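Local coordinates for cypemycin cysteine dehydrogenase (decarboxylating) (Streptomyces sp, PDB 6JDD), which catalyses the flavin-dependent oxidative decarboxylation of the C-terminal cysteine of the cypemycin precursor peptide during biosynthesis of this linaridin, at residues A[92-97]-A[126-131]; A[99-104]-A[137-142]; A[115-120]-A[144-149]. All blocks are in the same frame, centred on the assembly; numbering follows the deposited sequence.

Contact 1 of 3, residues A[92-97]-A[126-131]; sequences VFPATL and ADTFPG. With FAD (flavin-adenine dinucleotide), chain B.
The Phe129 ring lies with one face against the backbone of Leu97. Leu97 CA sits 3.9 Å from the centroid of the Phe129 ring and 23° off its normal, a CH-pi contact shifted toward the rim. The leucine side chain crosses the phenylalanine at about a right angle, and its CD1 touches CE2 of Phe129. With chi1 at 175° CG of Leu97 points away from the backbone N, and chi2 then sets CD1 over the same face as CA. The ring edge faces Ala95 O.

Behind this packing, two parallel strand ends are stitched by backbone bonds. Ala126 N donates to Val92 O at 2.8 Å. Ala95 N donates to Ala126 O at 2.9 Å. Thr128 N donates to Ala95 O at 2.9 Å. The peptide bond before Pro94 is cis, and the chain turns a corner there. Pro94 CB then rests against the Thr128 side chain, whose OG1 is hydrogen-bonded to Ser18.

Both segments touch the flavin ring through their main chains. Leu97 N donates to O2 of FAD at 2.7 Å, and N3 of FAD donates to Thr128 O at 2.6 Å. The pyrimidine edge is thus read by one donor and one acceptor of the main chain. Thr96 OG1 binds the phosphate oxygen O1P of FAD at 2.6 Å and also caps Thr99 N at the start of the next helix.

This is a cofactor site at the C-terminal ends of the strands of a parallel sheet, as in Rossmann-like flavoproteins. Strand 90-95 lies between strands 10-15 and 123-127, and helix 97-104 packs on Ala95 and Phe129 through Val100.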
loop_
_atom_site.group_PDB
_atom_site.type_symbol
_atom_site.label_atom_id
_atom_site.label_comp_id
_atom_site.label_asym_id
_atom_site.label_seq_id
_atom_site.Cartn_x
_atom_site.Cartn_y
_atom_site.Cartn_z
ATOM N N VAL A 92 -11.152 -11.003 -34.297
ATOM C CA VAL A 92 -11.338 -11.307 -32.856
ATOM C C VAL A 92 -10.895 -12.757 -32.625
ATOM O O VAL A 92 -11.591 -13.670 -33.014
ATOM C CB VAL A 92 -12.780 -11.017 -32.420
ATOM C CG1 VAL A 92 -12.935 -11.117 -30.912
ATOM C CG2 VAL A 92 -13.229 -9.641 -32.899
ATOM N N PHE A 93 -9.719 -12.919 -32.039
ATOM C CA PHE A 93 -8.907 -14.154 -32.120
ATOM C C PHE A 93 -8.199 -14.363 -30.795
ATOM O O PHE A 93 -7.254 -13.639 -30.505
ATOM C CB PHE A 93 -7.888 -14.029 -33.252
ATOM C CG PHE A 93 -7.084 -15.277 -33.497
ATOM C CD1 PHE A 93 -7.690 -16.422 -33.982
ATOM C CD2 PHE A 93 -5.732 -15.305 -33.231
ATOM C CE1 PHE A 93 -6.963 -17.578 -34.194
ATOM C CE2 PHE A 93 -5.007 -16.464 -33.449
ATOM C CZ PHE A 93 -5.619 -17.601 -33.929
ATOM N N PRO A 94 -8.692 -15.227 -29.889
ATOM C CA PRO A 94 -10.034 -15.792 -29.967
ATOM C C PRO A 94 -11.153 -14.858 -29.490
ATOM O O PRO A 94 -10.866 -13.808 -28.938
ATOM C CB PRO A 94 -9.935 -16.934 -28.968
ATOM C CG PRO A 94 -9.079 -16.361 -27.885
ATOM C CD PRO A 94 -8.019 -15.594 -28.646
ATOM N N ALA A 95 -12.405 -15.276 -29.715
ATOM C CA ALA A 95 -13.603 -14.509 -29.322
ATOM C C ALA A 95 -14.383 -15.315 -28.321
ATOM O O ALA A 95 -14.868 -16.340 -28.667
ATOM C CB ALA A 95 -14.435 -14.203 -30.499
ATOM N N THR A 96 -14.470 -14.803 -27.113
ATOM C CA THR A 96 -15.329 -15.386 -26.057
ATOM C C THR A 96 -16.816 -15.205 -26.438
ATOM O O THR A 96 -17.183 -14.263 -27.172
ATOM C CB THR A 96 -15.004 -14.786 -24.680
ATOM O OG1 THR A 96 -15.098 -13.362 -24.795
ATOM C CG2 THR A 96 -13.622 -15.188 -24.197
ATOM N N LEU A 97 -17.645 -16.021 -25.808
ATOM C CA LEU A 97 -19.128 -15.877 -25.771
ATOM C C LEU A 97 -19.479 -14.458 -25.341
ATOM O O LEU A 97 -20.215 -13.813 -26.088
ATOM C CB LEU A 97 -19.665 -16.938 -24.814
ATOM C CG LEU A 97 -21.162 -16.917 -24.527
ATOM C CD1 LEU A 97 -21.968 -16.721 -25.785
ATOM C CD2 LEU A 97 -21.580 -18.207 -23.877
ATOM N N ALA A 126 -13.347 -15.281 -34.576
ATOM C CA ALA A 126 -12.804 -16.618 -34.345
ATOM C C ALA A 126 -13.290 -17.053 -32.969
ATOM O O ALA A 126 -12.513 -17.073 -32.021
ATOM C CB ALA A 126 -11.322 -16.581 -34.487
ATOM N N ASP A 127 -14.571 -17.414 -32.917
ATOM C CA ASP A 127 -15.284 -17.768 -31.673
ATOM C C ASP A 127 -14.649 -19.027 -31.059
ATOM O O ASP A 127 -14.362 -19.991 -31.773
ATOM C CB ASP A 127 -16.769 -17.994 -31.944
ATOM C CG ASP A 127 -16.964 -18.985 -33.072
ATOM O OD1 ASP A 127 -16.572 -18.640 -34.222
ATOM O OD2 ASP A 127 -17.446 -20.122 -32.780
ATOM N N THR A 128 -14.540 -18.994 -29.735
ATOM C CA THR A 128 -14.221 -20.133 -28.840
ATOM C C THR A 128 -15.285 -20.144 -27.742
ATOM O O THR A 128 -14.974 -19.660 -26.675
ATOM C CB THR A 128 -12.784 -20.020 -28.287
ATOM O OG1 THR A 128 -12.580 -18.767 -27.628
ATOM C CG2 THR A 128 -11.733 -20.125 -29.366
ATOM N N PHE A 129 -16.499 -20.642 -28.015
ATOM C CA PHE A 129 -17.614 -20.724 -27.023
ATOM C C PHE A 129 -17.533 -22.063 -26.308
ATOM O O PHE A 129 -17.455 -23.087 -26.931
ATOM C CB PHE A 129 -18.987 -20.593 -27.688
ATOM C CG PHE A 129 -19.281 -19.267 -28.351
ATOM C CD1 PHE A 129 -18.313 -18.299 -28.515
ATOM C CD2 PHE A 129 -20.544 -18.995 -28.837
ATOM C CE1 PHE A 129 -18.611 -17.086 -29.116
ATOM C CE2 PHE A 129 -20.847 -17.773 -29.420
ATOM C CZ PHE A 129 -19.885 -16.820 -29.565
ATOM N N PRO A 130 -17.687 -22.129 -24.985
ATOM C CA PRO A 130 -17.775 -23.418 -24.323
ATOM C C PRO A 130 -19.050 -24.189 -24.709
ATOM O O PRO A 130 -19.124 -25.375 -24.447
ATOM C CB PRO A 130 -17.844 -23.079 -22.828
ATOM C CG PRO A 130 -17.661 -21.597 -22.733
ATOM C CD PRO A 130 -17.965 -21.007 -24.087
ATOM N N GLY A 131 -20.042 -23.496 -25.270
ATOM C CA GLY A 131 -21.419 -23.997 -25.393
ATOM C C GLY A 131 -22.381 -22.882 -25.795
ATOM O O GLY A 131 -21.909 -21.742 -26.115
HETATM P PA FAD B . -13.174 -8.406 -20.743
HETATM O O1A FAD B . -12.812 -7.026 -21.186
HETATM O O2A FAD B . -12.210 -9.148 -19.879
HETATM O O5B FAD B . -14.611 -8.375 -20.031
HETATM C C5B FAD B . -14.669 -8.183 -18.595
HETATM C C4B FAD B . -16.020 -7.621 -18.221
HETATM O O4B FAD B . -15.833 -6.462 -17.369
HETATM C C3B FAD B . -16.894 -7.141 -19.388
HETATM O O3B FAD B . -18.270 -7.406 -19.144
HETATM C C2B FAD B . -16.608 -5.637 -19.421
HETATM O O2B FAD B . -17.655 -4.895 -20.008
HETATM C C1B FAD B . -16.467 -5.337 -17.933
HETATM N N9A FAD B . -15.652 -4.164 -17.647
HETATM C C8A FAD B . -15.508 -3.034 -18.415
HETATM N N7A FAD B . -14.696 -2.156 -17.872
HETATM C C5A FAD B . -14.285 -2.744 -16.681
HETATM C C6A FAD B . -13.422 -2.316 -15.654
HETATM N N6A FAD B . -12.788 -1.147 -15.660
HETATM N N1A FAD B . -13.238 -3.155 -14.608
HETATM C C2A FAD B . -13.879 -4.332 -14.608
HETATM N N3A FAD B . -14.711 -4.838 -15.514
HETATM C C4A FAD B . -14.872 -3.982 -16.537
HETATM N N1 FAD B . -15.138 -17.885 -22.216
HETATM C C2 FAD B . -15.433 -18.202 -23.498
HETATM O O2 FAD B . -16.334 -17.618 -24.104
HETATM N N3 FAD B . -14.759 -19.169 -24.174
HETATM C C4 FAD B . -13.737 -19.883 -23.596
HETATM O O4 FAD B . -13.158 -20.744 -24.241
HETATM C C4X FAD B . -13.400 -19.581 -22.262
HETATM N N5 FAD B . -12.429 -20.251 -21.695
HETATM C C5X FAD B . -12.120 -19.940 -20.398
HETATM C C6 FAD B . -11.079 -20.648 -19.773
HETATM C C7 FAD B . -10.715 -20.390 -18.473
HETATM C C7M FAD B . -9.595 -21.169 -17.834
HETATM C C8 FAD B . -11.401 -19.386 -17.745
HETATM C C8M FAD B . -11.019 -19.084 -16.319
HETATM C C9 FAD B . -12.424 -18.683 -18.347
HETATM C C9A FAD B . -12.803 -18.941 -19.675
HETATM N N10 FAD B . -13.831 -18.250 -20.314
HETATM C C10 FAD B . -14.166 -18.543 -21.623
HETATM C "C1'" FAD B . -14.568 -17.199 -19.590
HETATM C "C2'" FAD B . -14.093 -15.808 -19.964
HETATM O "O2'" FAD B . -12.752 -15.623 -19.521
HETATM C "C3'" FAD B . -14.987 -14.736 -19.336
HETATM O "O3'" FAD B . -16.275 -14.783 -19.940
HETATM C "C4'" FAD B . -14.426 -13.317 -19.462
HETATM O "O4'" FAD B . -15.313 -12.393 -18.829
HETATM C "C5'" FAD B . -14.216 -12.904 -20.900
HETATM O "O5'" FAD B . -13.864 -11.495 -20.953
HETATM P P FAD B . -13.357 -10.865 -22.338
HETATM O O1P FAD B . -14.321 -11.246 -23.412
HETATM O O2P FAD B . -11.913 -11.206 -22.510
HETATM O O3P FAD B . -13.494 -9.295 -22.039
#

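Contact 2 of 3, residues A[99-104]-A[137-142]; sequences TVMRLA and ENNVQT. With FAD (flavin-adenine dinucleotide), chain B.
Ala104 CB points at the backbone of Asn139, where two helices of an alpha/beta Rossmann-like fold meet. Helices 97-104 and 134-142 follow neighbouring parallel strands. The axes of their segments pass 8.7 Å apart at 53°.

The close part is formed by Met101, Ala104 and Asn139. Bends at chi2 (-61°) and chi3 (88°) bring the thioether end of Met101 against the second helix. SD and CE of Met101 both meet CB of Asn139, each at 3.5 Å, and the two side chains cross at about a right angle. The amide of Asn139 is held by Gln105 and Ile135 of the same chain.

The packing is looser toward the valines. Val100 CG1 and Val140 CG2 are 4.4 Å apart, and Phe151 of strand 149-151 touches both residues. At the rim, Thr142 CG2 lies 3.8 Å from Ala104 O, and Thr142 also packs on Ile135 of the third subunit.

The other flank of helix 97-104 serves the cofactor. Arg102 lays one guanidinium face over the FAD ribose at C2B and pairs with Asp109. Thr99 OG1 donates to the phosphate oxygen O1P of FAD at 2.7 Å.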
loop_
_atom_site.group_PDB
_atom_site.type_symbol
_atom_site.label_atom_id
_atom_site.label_comp_id
_atom_site.label_asym_id
_atom_site.label_seq_id
_atom_site.Cartn_x
_atom_site.Cartn_y
_atom_site.Cartn_z
ATOM N N THR A 99 -17.689 -11.671 -25.343
ATOM C CA THR A 99 -17.249 -10.563 -26.236
ATOM C C THR A 99 -18.289 -10.485 -27.359
ATOM O O THR A 99 -18.715 -9.370 -27.717
ATOM C CB THR A 99 -15.782 -10.679 -26.713
ATOM O OG1 THR A 99 -14.821 -10.161 -25.778
ATOM C CG2 THR A 99 -15.565 -9.915 -28.001
ATOM N N VAL A 100 -18.717 -11.640 -27.857
ATOM C CA VAL A 100 -19.703 -11.701 -28.969
ATOM C C VAL A 100 -21.076 -11.197 -28.520
ATOM O O VAL A 100 -21.657 -10.462 -29.273
ATOM C CB VAL A 100 -19.740 -13.105 -29.553
ATOM C CG1 VAL A 100 -20.838 -13.231 -30.584
ATOM C CG2 VAL A 100 -18.388 -13.389 -30.164
ATOM N N MET A 101 -21.530 -11.532 -27.311
ATOM C CA MET A 101 -22.769 -10.946 -26.767
ATOM C C MET A 101 -22.660 -9.399 -26.700
ATOM O O MET A 101 -23.575 -8.714 -27.131
ATOM C CB MET A 101 -23.107 -11.537 -25.399
ATOM C CG MET A 101 -23.334 -13.018 -25.375
ATOM S SD MET A 101 -24.741 -13.617 -26.416
ATOM C CE MET A 101 -23.920 -13.856 -28.000
ATOM N N ARG A 102 -21.541 -8.893 -26.172
ATOM C CA ARG A 102 -21.329 -7.425 -26.039
ATOM C C ARG A 102 -21.375 -6.760 -27.421
ATOM O O ARG A 102 -21.937 -5.651 -27.525
ATOM C CB ARG A 102 -19.995 -7.141 -25.340
ATOM C CG ARG A 102 -20.034 -7.327 -23.829
ATOM C CD ARG A 102 -19.000 -6.477 -23.116
ATOM N NE ARG A 102 -17.646 -6.985 -23.291
ATOM C CZ ARG A 102 -16.580 -6.225 -23.512
ATOM N NH1 ARG A 102 -16.708 -4.911 -23.585
ATOM N NH2 ARG A 102 -15.390 -6.781 -23.659
ATOM N N LEU A 103 -20.803 -7.418 -28.434
ATOM C CA LEU A 103 -20.756 -6.888 -29.815
ATOM C C LEU A 103 -22.175 -6.871 -30.402
ATOM O O LEU A 103 -22.605 -5.862 -30.915
ATOM C CB LEU A 103 -19.813 -7.792 -30.604
ATOM C CG LEU A 103 -19.496 -7.320 -32.002
ATOM C CD1 LEU A 103 -18.869 -5.916 -32.007
ATOM C CD2 LEU A 103 -18.594 -8.357 -32.636
ATOM N N ALA A 104 -22.877 -7.982 -30.255
ATOM C CA ALA A 104 -24.273 -8.177 -30.682
ATOM C C ALA A 104 -25.202 -7.180 -29.998
ATOM O O ALA A 104 -26.309 -7.025 -30.466
ATOM C CB ALA A 104 -24.709 -9.578 -30.347
ATOM N N GLU A 137 -27.806 -17.889 -29.361
ATOM C CA GLU A 137 -27.975 -18.092 -30.820
ATOM C C GLU A 137 -28.710 -16.859 -31.366
ATOM O O GLU A 137 -28.352 -16.438 -32.462
ATOM C CB GLU A 137 -28.645 -19.439 -31.119
ATOM C CG GLU A 137 -27.664 -20.613 -30.987
ATOM C CD GLU A 137 -28.171 -21.970 -30.413
ATOM O OE1 GLU A 137 -29.423 -22.296 -30.551
ATOM O OE2 GLU A 137 -27.319 -22.763 -29.821
ATOM N N ASN A 138 -29.675 -16.308 -30.618
ATOM C CA ASN A 138 -30.418 -15.129 -31.130
ATOM C C ASN A 138 -29.501 -13.928 -31.253
ATOM O O ASN A 138 -29.583 -13.214 -32.284
ATOM C CB ASN A 138 -31.691 -14.798 -30.346
ATOM C CG ASN A 138 -32.857 -15.651 -30.774
ATOM O OD1 ASN A 138 -32.815 -16.408 -31.783
ATOM N ND2 ASN A 138 -33.887 -15.543 -29.959
ATOM N N ASN A 139 -28.712 -13.693 -30.227
ATOM C CA ASN A 139 -27.676 -12.613 -30.183
ATOM C C ASN A 139 -26.616 -12.773 -31.299
ATOM O O ASN A 139 -26.298 -11.776 -31.940
ATOM C CB ASN A 139 -27.060 -12.495 -28.791
ATOM C CG ASN A 139 -28.044 -11.874 -27.827
ATOM O OD1 ASN A 139 -28.302 -10.701 -27.885
ATOM N ND2 ASN A 139 -28.743 -12.668 -27.054
ATOM N N VAL A 140 -26.159 -13.982 -31.570
ATOM C CA VAL A 140 -25.322 -14.279 -32.778
ATOM C C VAL A 140 -26.038 -13.966 -34.117
ATOM O O VAL A 140 -25.340 -13.434 -35.029
ATOM C CB VAL A 140 -24.950 -15.757 -32.758
ATOM C CG1 VAL A 140 -24.319 -16.142 -34.071
ATOM C CG2 VAL A 140 -24.049 -16.059 -31.585
ATOM N N GLN A 141 -27.344 -14.302 -34.249
ATOM C CA GLN A 141 -28.151 -13.961 -35.456
ATOM C C GLN A 141 -28.148 -12.431 -35.590
ATOM O O GLN A 141 -28.123 -11.926 -36.744
ATOM C CB GLN A 141 -29.613 -14.462 -35.419
ATOM C CG GLN A 141 -29.896 -15.843 -35.995
ATOM C CD GLN A 141 -31.400 -16.041 -36.155
ATOM O OE1 GLN A 141 -32.245 -15.376 -35.515
ATOM N NE2 GLN A 141 -31.770 -16.969 -37.043
ATOM N N THR A 142 -28.269 -11.705 -34.492
ATOM C CA THR A 142 -28.379 -10.223 -34.552
ATOM C C THR A 142 -27.193 -9.617 -35.299
ATOM O O THR A 142 -27.338 -8.536 -35.932
ATOM C CB THR A 142 -28.537 -9.589 -33.177
ATOM O OG1 THR A 142 -29.757 -10.047 -32.624
ATOM C CG2 THR A 142 -28.663 -8.094 -33.247
HETATM P PA FAD B . -13.174 -8.406 -20.743
HETATM O O1A FAD B . -12.812 -7.026 -21.186
HETATM O O2A FAD B . -12.210 -9.148 -19.879
HETATM O O5B FAD B . -14.611 -8.375 -20.031
HETATM C C5B FAD B . -14.669 -8.183 -18.595
HETATM C C4B FAD B . -16.020 -7.621 -18.221
HETATM O O4B FAD B . -15.833 -6.462 -17.369
HETATM C C3B FAD B . -16.894 -7.141 -19.388
HETATM O O3B FAD B . -18.270 -7.406 -19.144
HETATM C C2B FAD B . -16.608 -5.637 -19.421
HETATM O O2B FAD B . -17.655 -4.895 -20.008
HETATM C C1B FAD B . -16.467 -5.337 -17.933
HETATM N N9A FAD B . -15.652 -4.164 -17.647
HETATM C C8A FAD B . -15.508 -3.034 -18.415
HETATM N N7A FAD B . -14.696 -2.156 -17.872
HETATM C C5A FAD B . -14.285 -2.744 -16.681
HETATM C C6A FAD B . -13.422 -2.316 -15.654
HETATM N N6A FAD B . -12.788 -1.147 -15.660
HETATM N N1A FAD B . -13.238 -3.155 -14.608
HETATM C C2A FAD B . -13.879 -4.332 -14.608
HETATM N N3A FAD B . -14.711 -4.838 -15.514
HETATM C C4A FAD B . -14.872 -3.982 -16.537
HETATM N N1 FAD B . -15.138 -17.885 -22.216
HETATM C C2 FAD B . -15.433 -18.202 -23.498
HETATM O O2 FAD B . -16.334 -17.618 -24.104
HETATM N N3 FAD B . -14.759 -19.169 -24.174
HETATM C C4 FAD B . -13.737 -19.883 -23.596
HETATM O O4 FAD B . -13.158 -20.744 -24.241
HETATM C C4X FAD B . -13.400 -19.581 -22.262
HETATM N N5 FAD B . -12.429 -20.251 -21.695
HETATM C C5X FAD B . -12.120 -19.940 -20.398
HETATM C C6 FAD B . -11.079 -20.648 -19.773
HETATM C C7 FAD B . -10.715 -20.390 -18.473
HETATM C C7M FAD B . -9.595 -21.169 -17.834
HETATM C C8 FAD B . -11.401 -19.386 -17.745
HETATM C C8M FAD B . -11.019 -19.084 -16.319
HETATM C C9 FAD B . -12.424 -18.683 -18.347
HETATM C C9A FAD B . -12.803 -18.941 -19.675
HETATM N N10 FAD B . -13.831 -18.250 -20.314
HETATM C C10 FAD B . -14.166 -18.543 -21.623
HETATM C "C1'" FAD B . -14.568 -17.199 -19.590
HETATM C "C2'" FAD B . -14.093 -15.808 -19.964
HETATM O "O2'" FAD B . -12.752 -15.623 -19.521
HETATM C "C3'" FAD B . -14.987 -14.736 -19.336
HETATM O "O3'" FAD B . -16.275 -14.783 -19.940
HETATM C "C4'" FAD B . -14.426 -13.317 -19.462
HETATM O "O4'" FAD B . -15.313 -12.393 -18.829
HETATM C "C5'" FAD B . -14.216 -12.904 -20.900
HETATM O "O5'" FAD B . -13.864 -11.495 -20.953
HETATM P P FAD B . -13.357 -10.865 -22.338
HETATM O O1P FAD B . -14.321 -11.246 -23.412
HETATM O O2P FAD B . -11.913 -11.206 -22.510
HETATM O O3P FAD B . -13.494 -9.295 -22.039
#

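Contact 3 of 3, residues A[115-120]-A[144-149]; sequences MLQLTD and KLRPNV
The guanidinium of Arg146 points NH1 and NH2 together at one oxygen, Leu116 O. NH1 and NH2 of Arg146 each lie 3.0 Å from Leu116 O, and the oxygen is close to the guanidinium plane. The two bonds are bent, at 144° and 143°, as expected when both N-H groups converge on one acceptor. NH2 approaches in the carbonyl plane, while NH1 comes from above it. Thr119 O also lies at the guanidinium edge, 3.0 Å from Arg146 NH2. One face of the group meets Gln117 O, 3.3 Å above the plane, and the opposite face carries CG2 of Val149. The arginine chain bends at chi3 (59°), which turns its end toward these carbonyls.

Beside it, Asn148 ND2 makes a weak bond to Thr119 O at 3.1 Å. CB of Asn148 packs on Asp120 O at 3.4 Å.

The carbonyls of Leu116 and Gln117 lie in the last turn of helix 111-118, and Thr119 is the first residue to leave helical geometry. The arginine therefore meets the C-terminal end of the helix, where its positive charge probably interacts well with the helix dipole. In this Rossmann-like alpha/beta fold, the helix leads into strand 123-127, and segment 144-149 into the neighbouring strand 149-151.

Arg146 and Asn148 belong to a type I beta turn; the first meets the helix end, the second the residues just after it. Asn148 ND2 also bonds Ala121 O, and Thr119 OG1 accepts from Ala121 N. A water joins the next layer: it donates to Gln117 OE1 and accepts from Arg146 NH1 at 2.8 Å. Gln117 OE1 is also bound by Asn133 of the third subunit, and Gln117 NE2 donates to Arg107 O and probably Leu103 O.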
loop_
_atom_site.group_PDB
_atom_site.type_symbol
_atom_site.label_atom_id
_atom_site.label_comp_id
_atom_site.label_asym_id
_atom_site.label_seq_id
_atom_site.Cartn_x
_atom_site.Cartn_y
_atom_site.Cartn_z
ATOM N N MET A 115 -14.432 0.562 -31.024
ATOM C CA MET A 115 -13.740 0.421 -32.317
ATOM C C MET A 115 -14.510 -0.561 -33.196
ATOM O O MET A 115 -14.805 -0.219 -34.324
ATOM C CB MET A 115 -12.328 -0.066 -32.025
ATOM C CG MET A 115 -11.467 -0.212 -33.251
ATOM S SD MET A 115 -9.856 -0.858 -32.799
ATOM C CE MET A 115 -10.240 -2.542 -32.343
ATOM N N LEU A 116 -14.854 -1.733 -32.670
ATOM C CA LEU A 116 -15.521 -2.793 -33.443
ATOM C C LEU A 116 -16.962 -2.349 -33.781
ATOM O O LEU A 116 -17.452 -2.730 -34.834
ATOM C CB LEU A 116 -15.482 -4.112 -32.664
ATOM C CG LEU A 116 -14.100 -4.742 -32.523
ATOM C CD1 LEU A 116 -14.161 -6.040 -31.764
ATOM C CD2 LEU A 116 -13.450 -4.973 -33.859
ATOM N N GLN A 117 -17.630 -1.580 -32.904
ATOM C CA GLN A 117 -18.959 -1.022 -33.227
ATOM C C GLN A 117 -18.830 -0.051 -34.414
ATOM O O GLN A 117 -19.762 -0.017 -35.235
ATOM C CB GLN A 117 -19.600 -0.272 -32.049
ATOM C CG GLN A 117 -20.050 -1.127 -30.843
ATOM C CD GLN A 117 -20.985 -2.276 -31.147
ATOM O OE1 GLN A 117 -21.692 -2.273 -32.164
ATOM N NE2 GLN A 117 -20.992 -3.273 -30.262
ATOM N N LEU A 118 -17.761 0.733 -34.528
ATOM C CA LEU A 118 -17.748 1.869 -35.474
ATOM C C LEU A 118 -17.104 1.462 -36.801
ATOM O O LEU A 118 -17.317 2.133 -37.819
ATOM C CB LEU A 118 -17.040 3.070 -34.840
ATOM C CG LEU A 118 -17.679 3.644 -33.579
ATOM C CD1 LEU A 118 -16.885 4.822 -33.095
ATOM C CD2 LEU A 118 -19.087 4.082 -33.841
ATOM N N THR A 119 -16.347 0.385 -36.837
ATOM C CA THR A 119 -15.621 0.051 -38.079
ATOM C C THR A 119 -16.645 -0.359 -39.148
ATOM O O THR A 119 -17.681 -0.969 -38.801
ATOM C CB THR A 119 -14.535 -0.998 -37.852
ATOM O OG1 THR A 119 -13.803 -1.143 -39.069
ATOM C CG2 THR A 119 -15.112 -2.330 -37.436
ATOM N N ASP A 120 -16.323 -0.033 -40.394
ATOM C CA ASP A 120 -16.960 -0.576 -41.625
ATOM C C ASP A 120 -16.112 -1.688 -42.230
ATOM O O ASP A 120 -16.611 -2.342 -43.148
ATOM C CB ASP A 120 -17.134 0.505 -42.703
ATOM C CG ASP A 120 -18.096 1.581 -42.226
ATOM O OD1 ASP A 120 -19.175 1.215 -41.629
ATOM O OD2 ASP A 120 -17.734 2.778 -42.391
ATOM N N LYS A 144 -25.987 -10.495 -38.077
ATOM C CA LYS A 144 -26.234 -10.395 -39.536
ATOM C C LYS A 144 -26.781 -9.017 -39.912
ATOM O O LYS A 144 -26.725 -8.701 -41.108
ATOM C CB LYS A 144 -27.135 -11.530 -40.017
ATOM C CG LYS A 144 -26.375 -12.828 -40.256
ATOM C CD LYS A 144 -27.186 -14.015 -39.862
ATOM C CE LYS A 144 -26.710 -15.314 -40.461
ATOM N NZ LYS A 144 -27.893 -16.172 -40.770
ATOM N N LEU A 145 -27.254 -8.194 -38.968
ATOM C CA LEU A 145 -27.677 -6.801 -39.301
ATOM C C LEU A 145 -26.480 -5.946 -39.753
ATOM O O LEU A 145 -26.694 -4.825 -40.321
ATOM C CB LEU A 145 -28.357 -6.195 -38.075
ATOM C CG LEU A 145 -29.610 -6.938 -37.593
ATOM C CD1 LEU A 145 -30.362 -6.090 -36.589
ATOM C CD2 LEU A 145 -30.532 -7.339 -38.749
ATOM N N ARG A 146 -25.268 -6.435 -39.492
ATOM C CA ARG A 146 -24.033 -5.718 -39.867
ATOM C C ARG A 146 -23.395 -6.450 -41.033
ATOM O O ARG A 146 -23.011 -7.610 -40.928
ATOM C CB ARG A 146 -23.079 -5.614 -38.675
ATOM C CG ARG A 146 -23.633 -4.776 -37.525
ATOM C CD ARG A 146 -22.596 -4.371 -36.500
ATOM N NE ARG A 146 -21.514 -3.594 -37.089
ATOM C CZ ARG A 146 -20.315 -3.461 -36.543
ATOM N NH1 ARG A 146 -20.058 -4.053 -35.391
ATOM N NH2 ARG A 146 -19.375 -2.756 -37.146
ATOM N N PRO A 147 -23.235 -5.764 -42.179
ATOM C CA PRO A 147 -22.776 -6.443 -43.380
ATOM C C PRO A 147 -21.300 -6.830 -43.279
ATOM O O PRO A 147 -20.897 -7.744 -43.890
ATOM C CB PRO A 147 -23.072 -5.414 -44.481
ATOM C CG PRO A 147 -23.003 -4.041 -43.780
ATOM C CD PRO A 147 -23.461 -4.311 -42.364
ATOM N N ASN A 148 -20.522 -6.148 -42.458
ATOM C CA ASN A 148 -19.053 -6.376 -42.417
ATOM C C ASN A 148 -18.687 -7.525 -41.468
ATOM O O ASN A 148 -17.527 -7.861 -41.407
ATOM C CB ASN A 148 -18.339 -5.070 -42.084
ATOM C CG ASN A 148 -18.825 -4.407 -40.807
ATOM O OD1 ASN A 148 -20.024 -4.433 -40.493
ATOM N ND2 ASN A 148 -17.896 -3.755 -40.093
ATOM N N VAL A 149 -19.621 -8.111 -40.731
ATOM C CA VAL A 149 -19.255 -9.101 -39.682
ATOM C C VAL A 149 -19.413 -10.512 -40.220
ATOM O O VAL A 149 -20.455 -10.789 -40.742
ATOM C CB VAL A 149 -20.146 -8.882 -38.464
ATOM C CG1 VAL A 149 -20.019 -10.000 -37.468
ATOM C CG2 VAL A 149 -19.847 -7.544 -37.853
HETATM O O HOH W 1 -21.953 -4.633 -33.464
#

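How the contacts relate
Contacts 1 and 3 are buried, whereas contact 2 is partly buried. Contact 1 joins neighbouring strand ends by backbone bonds and binds the flavin. Contact 2 packs the helices that follow those strands, largely through apolar groups, and reaches the FAD phosphate from one flank. Contact 3 lies away from the flavin and is polar, with an arginine on helix-end carbonyls. Phe129 of contact 1 also touches Val140 of contact 2. Leu103 ties contacts 2 and 3, its carbonyl probably bonding Gln117 and its side chain touching Leu116. Contacts 1 and 2 touch the second subunit, and contacts 2 and 3 the third.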